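Long-range contact in alpha-glucosidase ([Eubacterium] rectale, PDB 6PNR), which probably hydrolyses alpha-linked sulfoquinovosides, glycosides of the sulfonated sugar found in sulfolipids, as a family 31 glycoside hydrolase: residues K285-Y293 / Y318-L329. Residues are numbered along the deposited sequence; the frame is centred on the assembly and turned at random.
Sequences KRLQWDWKY and YVNPYLVNDGEL. With 9VH ([(3~{S},4~{R},5~{R})-4,5-bis(oxidanyl)piperidin-3-yl]methanesulfonic acid), chain C.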
loop_
_atom_site.group_PDB
_atom_site.type_symbol
_atom_site.label_atom_id
_atom_site.label_comp_id
_atom_site.label_asym_id
_atom_site.label_seq_id
_atom_site.Cartn_x
_atom_site.Cartn_y
_atom_site.Cartn_z
ATOM N N LYS A 285 -13.433 12.697 24.105
ATOM C CA LYS A 285 -13.883 13.999 24.592
ATOM C C LYS A 285 -13.201 15.081 23.752
ATOM O O LYS A 285 -12.004 15.342 23.901
ATOM C CB LYS A 285 -13.589 14.142 26.081
ATOM C CG LYS A 285 -14.263 15.354 26.734
ATOM C CD LYS A 285 -13.993 15.407 28.234
ATOM C CE LYS A 285 -14.748 14.311 29.007
ATOM N NZ LYS A 285 -13.967 13.840 30.206
ATOM N N ARG A 286 -13.951 15.678 22.826
ATOM C CA ARG A 286 -13.417 16.743 21.994
ATOM C C ARG A 286 -13.994 18.085 22.462
ATOM O O ARG A 286 -14.471 18.212 23.604
ATOM C CB ARG A 286 -13.714 16.422 20.522
ATOM C CG ARG A 286 -13.338 14.982 20.142
ATOM C CD ARG A 286 -13.399 14.736 18.630
ATOM N NE ARG A 286 -12.480 15.604 17.911
ATOM C CZ ARG A 286 -12.259 15.557 16.603
ATOM N NH1 ARG A 286 -12.890 14.665 15.853
ATOM N NH2 ARG A 286 -11.395 16.399 16.046
ATOM N N LEU A 287 -13.932 19.085 21.588
ATOM C CA LEU A 287 -14.198 20.472 21.929
ATOM C C LEU A 287 -15.320 21.022 21.064
ATOM O O LEU A 287 -15.545 20.560 19.944
ATOM C CB LEU A 287 -12.957 21.340 21.706
ATOM C CG LEU A 287 -11.690 20.901 22.433
ATOM C CD1 LEU A 287 -10.514 21.828 22.090
ATOM C CD2 LEU A 287 -12.009 20.905 23.917
ATOM N N GLN A 288 -15.977 22.063 21.568
ATOM C CA GLN A 288 -16.970 22.805 20.792
ATOM C C GLN A 288 -16.260 23.924 20.032
ATOM O O GLN A 288 -15.678 24.825 20.650
ATOM C CB GLN A 288 -18.065 23.349 21.720
ATOM C CG GLN A 288 -19.079 24.292 21.075
ATOM C CD GLN A 288 -19.954 23.641 20.010
ATOM O OE1 GLN A 288 -19.853 22.447 19.727
ATOM N NE2 GLN A 288 -20.825 24.438 19.415
ATOM N N TRP A 289 -16.301 23.876 18.692
ATOM C CA TRP A 289 -15.481 24.781 17.867
ATOM C C TRP A 289 -16.234 26.093 17.618
ATOM O O TRP A 289 -16.751 26.379 16.534
ATOM C CB TRP A 289 -15.064 24.099 16.567
ATOM C CG TRP A 289 -14.133 22.920 16.780
ATOM C CD1 TRP A 289 -13.743 22.385 17.980
ATOM C CD2 TRP A 289 -13.482 22.144 15.768
ATOM N NE1 TRP A 289 -12.904 21.320 17.771
ATOM C CE2 TRP A 289 -12.723 21.154 16.425
ATOM C CE3 TRP A 289 -13.459 22.196 14.370
ATOM C CZ2 TRP A 289 -11.953 20.232 15.738
ATOM C CZ3 TRP A 289 -12.699 21.270 13.688
ATOM C CH2 TRP A 289 -11.951 20.302 14.374
ATOM N N ASP A 290 -16.265 26.903 18.672
ATOM C CA ASP A 290 -16.938 28.201 18.681
ATOM C C ASP A 290 -16.161 29.059 19.682
ATOM O O ASP A 290 -16.349 28.910 20.891
ATOM C CB ASP A 290 -18.398 28.027 19.080
ATOM C CG ASP A 290 -19.227 29.285 18.872
ATOM O OD1 ASP A 290 -18.832 30.151 18.062
ATOM O OD2 ASP A 290 -20.284 29.392 19.530
ATOM N N TRP A 291 -15.276 29.927 19.180
ATOM C CA TRP A 291 -14.151 30.450 19.969
ATOM C C TRP A 291 -14.542 31.644 20.847
ATOM O O TRP A 291 -13.973 32.730 20.755
ATOM C CB TRP A 291 -13.000 30.813 19.038
ATOM C CG TRP A 291 -12.796 29.774 17.977
ATOM C CD1 TRP A 291 -12.817 29.964 16.619
ATOM C CD2 TRP A 291 -12.590 28.373 18.184
ATOM N NE1 TRP A 291 -12.627 28.761 15.972
ATOM C CE2 TRP A 291 -12.475 27.773 16.910
ATOM C CE3 TRP A 291 -12.479 27.564 19.322
ATOM C CZ2 TRP A 291 -12.260 26.403 16.745
ATOM C CZ3 TRP A 291 -12.254 26.197 19.149
ATOM C CH2 TRP A 291 -12.145 25.637 17.877
ATOM N N LYS A 292 -15.526 31.404 21.717
ATOM C CA LYS A 292 -15.910 32.282 22.816
ATOM C C LYS A 292 -16.035 31.418 24.057
ATOM O O LYS A 292 -16.418 30.249 23.959
ATOM C CB LYS A 292 -17.249 32.988 22.549
ATOM C CG LYS A 292 -17.310 33.653 21.179
ATOM C CD LYS A 292 -18.449 34.659 21.058
ATOM C CE LYS A 292 -19.804 34.002 20.976
ATOM N NZ LYS A 292 -20.862 35.032 20.742
ATOM N N TYR A 293 -15.704 31.972 25.227
ATOM C CA TYR A 293 -15.677 31.110 26.400
ATOM C C TYR A 293 -17.085 30.610 26.702
ATOM O O TYR A 293 -18.088 31.237 26.349
ATOM C CB TYR A 293 -15.045 31.807 27.604
ATOM C CG TYR A 293 -15.918 32.731 28.424
ATOM C CD1 TYR A 293 -15.984 34.087 28.132
ATOM C CD2 TYR A 293 -16.621 32.261 29.537
ATOM C CE1 TYR A 293 -16.757 34.949 28.887
ATOM C CE2 TYR A 293 -17.406 33.123 30.303
ATOM C CZ TYR A 293 -17.463 34.468 29.969
ATOM O OH TYR A 293 -18.227 35.346 30.711
ATOM N N TYR A 318 -7.529 27.722 23.426
ATOM C CA TYR A 318 -7.486 26.912 22.217
ATOM C C TYR A 318 -8.322 27.599 21.148
ATOM O O TYR A 318 -9.440 28.025 21.437
ATOM C CB TYR A 318 -8.035 25.490 22.503
ATOM C CG TYR A 318 -8.146 24.605 21.277
ATOM C CD1 TYR A 318 -9.170 24.790 20.343
ATOM C CD2 TYR A 318 -7.243 23.570 21.057
ATOM C CE1 TYR A 318 -9.268 24.012 19.226
ATOM C CE2 TYR A 318 -7.348 22.764 19.937
ATOM C CZ TYR A 318 -8.358 23.003 19.015
ATOM O OH TYR A 318 -8.499 22.221 17.883
ATOM N N VAL A 319 -7.797 27.679 19.917
ATOM C CA VAL A 319 -8.559 28.068 18.732
ATOM C C VAL A 319 -8.041 27.257 17.550
ATOM O O VAL A 319 -6.904 26.777 17.543
ATOM C CB VAL A 319 -8.448 29.583 18.378
ATOM C CG1 VAL A 319 -9.052 30.453 19.472
ATOM C CG2 VAL A 319 -7.013 29.944 18.168
ATOM N N ASN A 320 -8.877 27.131 16.532
ATOM C CA ASN A 320 -8.438 26.557 15.268
ATOM C C ASN A 320 -9.229 27.244 14.163
ATOM O O ASN A 320 -10.154 28.018 14.441
ATOM C CB ASN A 320 -8.556 25.010 15.273
ATOM C CG ASN A 320 -9.984 24.456 15.073
ATOM O OD1 ASN A 320 -10.774 24.972 14.276
ATOM N ND2 ASN A 320 -10.281 23.329 15.754
ATOM N N PRO A 321 -8.840 27.061 12.892
ATOM C CA PRO A 321 -9.387 27.958 11.862
ATOM C C PRO A 321 -10.709 27.493 11.264
ATOM O O PRO A 321 -11.071 27.920 10.162
ATOM C CB PRO A 321 -8.278 27.982 10.811
ATOM C CG PRO A 321 -7.709 26.620 10.872
ATOM C CD PRO A 321 -7.829 26.155 12.319
ATOM N N TYR A 322 -11.443 26.641 11.979
ATOM C CA TYR A 322 -12.732 26.128 11.529
ATOM C C TYR A 322 -13.802 26.460 12.564
ATOM O O TYR A 322 -13.494 26.786 13.712
ATOM C CB TYR A 322 -12.670 24.610 11.296
ATOM C CG TYR A 322 -11.386 24.160 10.609
ATOM C CD1 TYR A 322 -11.035 24.649 9.359
ATOM C CD2 TYR A 322 -10.528 23.241 11.215
ATOM C CE1 TYR A 322 -9.865 24.241 8.722
ATOM C CE2 TYR A 322 -9.367 22.820 10.582
ATOM C CZ TYR A 322 -9.036 23.337 9.347
ATOM O OH TYR A 322 -7.880 22.940 8.726
ATOM N N LEU A 323 -15.072 26.358 12.163
ATOM C CA LEU A 323 -16.188 26.682 13.056
ATOM C C LEU A 323 -17.299 25.664 12.861
ATOM O O LEU A 323 -17.777 25.486 11.739
ATOM C CB LEU A 323 -16.710 28.096 12.781
ATOM C CG LEU A 323 -15.719 29.194 13.109
ATOM C CD1 LEU A 323 -16.161 30.523 12.469
ATOM C CD2 LEU A 323 -15.599 29.301 14.636
ATOM N N VAL A 324 -17.704 24.992 13.943
ATOM C CA VAL A 324 -18.759 23.986 13.845
ATOM C C VAL A 324 -20.097 24.668 13.547
ATOM O O VAL A 324 -20.384 25.770 14.032
ATOM C CB VAL A 324 -18.816 23.140 15.138
ATOM C CG1 VAL A 324 -19.172 24.004 16.352
ATOM C CG2 VAL A 324 -19.797 21.973 14.994
ATOM N N ASN A 325 -20.933 24.000 12.760
ATOM C CA ASN A 325 -22.097 24.646 12.159
ATOM C C ASN A 325 -23.269 24.870 13.123
ATOM O O ASN A 325 -24.328 25.310 12.675
ATOM C CB ASN A 325 -22.571 23.854 10.936
ATOM C CG ASN A 325 -23.152 22.506 11.290
ATOM O OD1 ASN A 325 -23.029 22.036 12.417
ATOM N ND2 ASN A 325 -23.782 21.864 10.306
ATOM N N ASP A 326 -23.136 24.602 14.420
ATOM C CA ASP A 326 -24.177 25.019 15.352
ATOM C C ASP A 326 -23.700 26.119 16.291
ATOM O O ASP A 326 -24.382 26.421 17.276
ATOM C CB ASP A 326 -24.738 23.818 16.135
ATOM C CG ASP A 326 -23.724 23.180 17.096
ATOM O OD1 ASP A 326 -22.555 23.617 17.137
ATOM O OD2 ASP A 326 -24.110 22.229 17.822
ATOM N N GLY A 327 -22.550 26.751 15.997
ATOM C CA GLY A 327 -22.015 27.766 16.877
ATOM C C GLY A 327 -22.422 29.190 16.505
ATOM O O GLY A 327 -22.846 29.479 15.386
ATOM N N GLU A 328 -22.250 30.093 17.476
ATOM C CA GLU A 328 -22.555 31.503 17.248
ATOM C C GLU A 328 -21.630 32.112 16.198
ATOM O O GLU A 328 -22.083 32.814 15.289
ATOM C CB GLU A 328 -22.458 32.281 18.566
ATOM C CG GLU A 328 -23.641 32.064 19.509
ATOM C CD GLU A 328 -24.961 32.569 18.916
ATOM O OE1 GLU A 328 -25.051 33.781 18.595
ATOM O OE2 GLU A 328 -25.898 31.750 18.752
ATOM N N LEU A 329 -20.327 31.871 16.308
ATOM C CA LEU A 329 -19.421 32.458 15.329
ATOM C C LEU A 329 -19.629 31.856 13.943
ATOM O O LEU A 329 -19.467 32.555 12.936
ATOM C CB LEU A 329 -17.973 32.306 15.801
ATOM C CG LEU A 329 -17.608 33.223 16.976
ATOM C CD1 LEU A 329 -16.201 32.930 17.487
ATOM C CD2 LEU A 329 -17.747 34.704 16.588
HETATM O O1 9VH C . -10.659 17.070 20.063
HETATM S S1 9VH C . -10.465 18.354 19.413
HETATM O O2 9VH C . -10.246 18.171 18.000
HETATM O O3 9VH C . -11.525 19.275 19.745
HETATM C C1 9VH C . -8.973 18.994 20.121
HETATM C C2 9VH C . -7.712 18.182 19.794
HETATM C C3 9VH C . -7.331 18.465 18.349
HETATM N N1 9VH C . -6.005 18.034 17.906
HETATM C C4 9VH C . -4.945 18.475 18.813
HETATM C C5 9VH C . -5.235 17.996 20.226
HETATM O O4 9VH C . -4.176 18.439 21.072
HETATM C C6 9VH C . -6.557 18.570 20.716
HETATM O O5 9VH C . -6.828 18.136 22.046
HETATM O O HOH W 1 -19.028 27.782 15.476
#
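Trp289 O is gripped by two groups: Val324 N donates to it over 3.1 Å, and a water that also donates to Val324 O supplies a second bond. Next along the chain, the Asp290 carboxylate meets the first turn of helix 328-335. Its OD1 takes Leu329 N at 2.9 Å on the syn side, whereas Glu328 N reaches OD2 from above the plane, 48° out of it. The first torsion of Asp290, -170°, sets CG opposite the backbone N, which brings the carboxylate to this helix start. At the outer edge Gln288 NE2 gives an almost straight bond to Asp326 OD1; Arg279 makes a salt bridge to Asp326 OD2 and a hydrogen bond to Gln288 OE1.

Inside, Asn320 stands its amide nearly upright on the Trp289 indole, the planes 84° apart and ND2 3.2 Å above the ring plane, over its centre. The same ND2 donates to Tyr318 OH at 3.0 Å, while OD1 accepts Tyr322 N in an Asx turn, so both ends of the amide are held. Tyr318 OH has a further hydrogen-bond partner in Asp390. Leu287 CD1 sits 3.6 Å over the centre of the Tyr318 ring, a CH-pi contact, and Trp291 CH2 comes to that ring's edge. Val319 CA lies over one face of the Trp291 six-membered ring.

Trp289 and Leu287 touch the sulfonate of the bound aza-sugar inhibitor directly. Trp289 NE1 donates a hydrogen bond to 9VH O3 (3.2 Å), and Arg286 NH2 one to 9VH O2 (2.9 Å). Asn320 forms a second shell, touching Trp289 and Tyr318 together. The chemistry is that of an anion pocket in a TIM-barrel enzyme: cationic and N-H donors face the sulfonate, consistent with recognition of a sulfonated sugar.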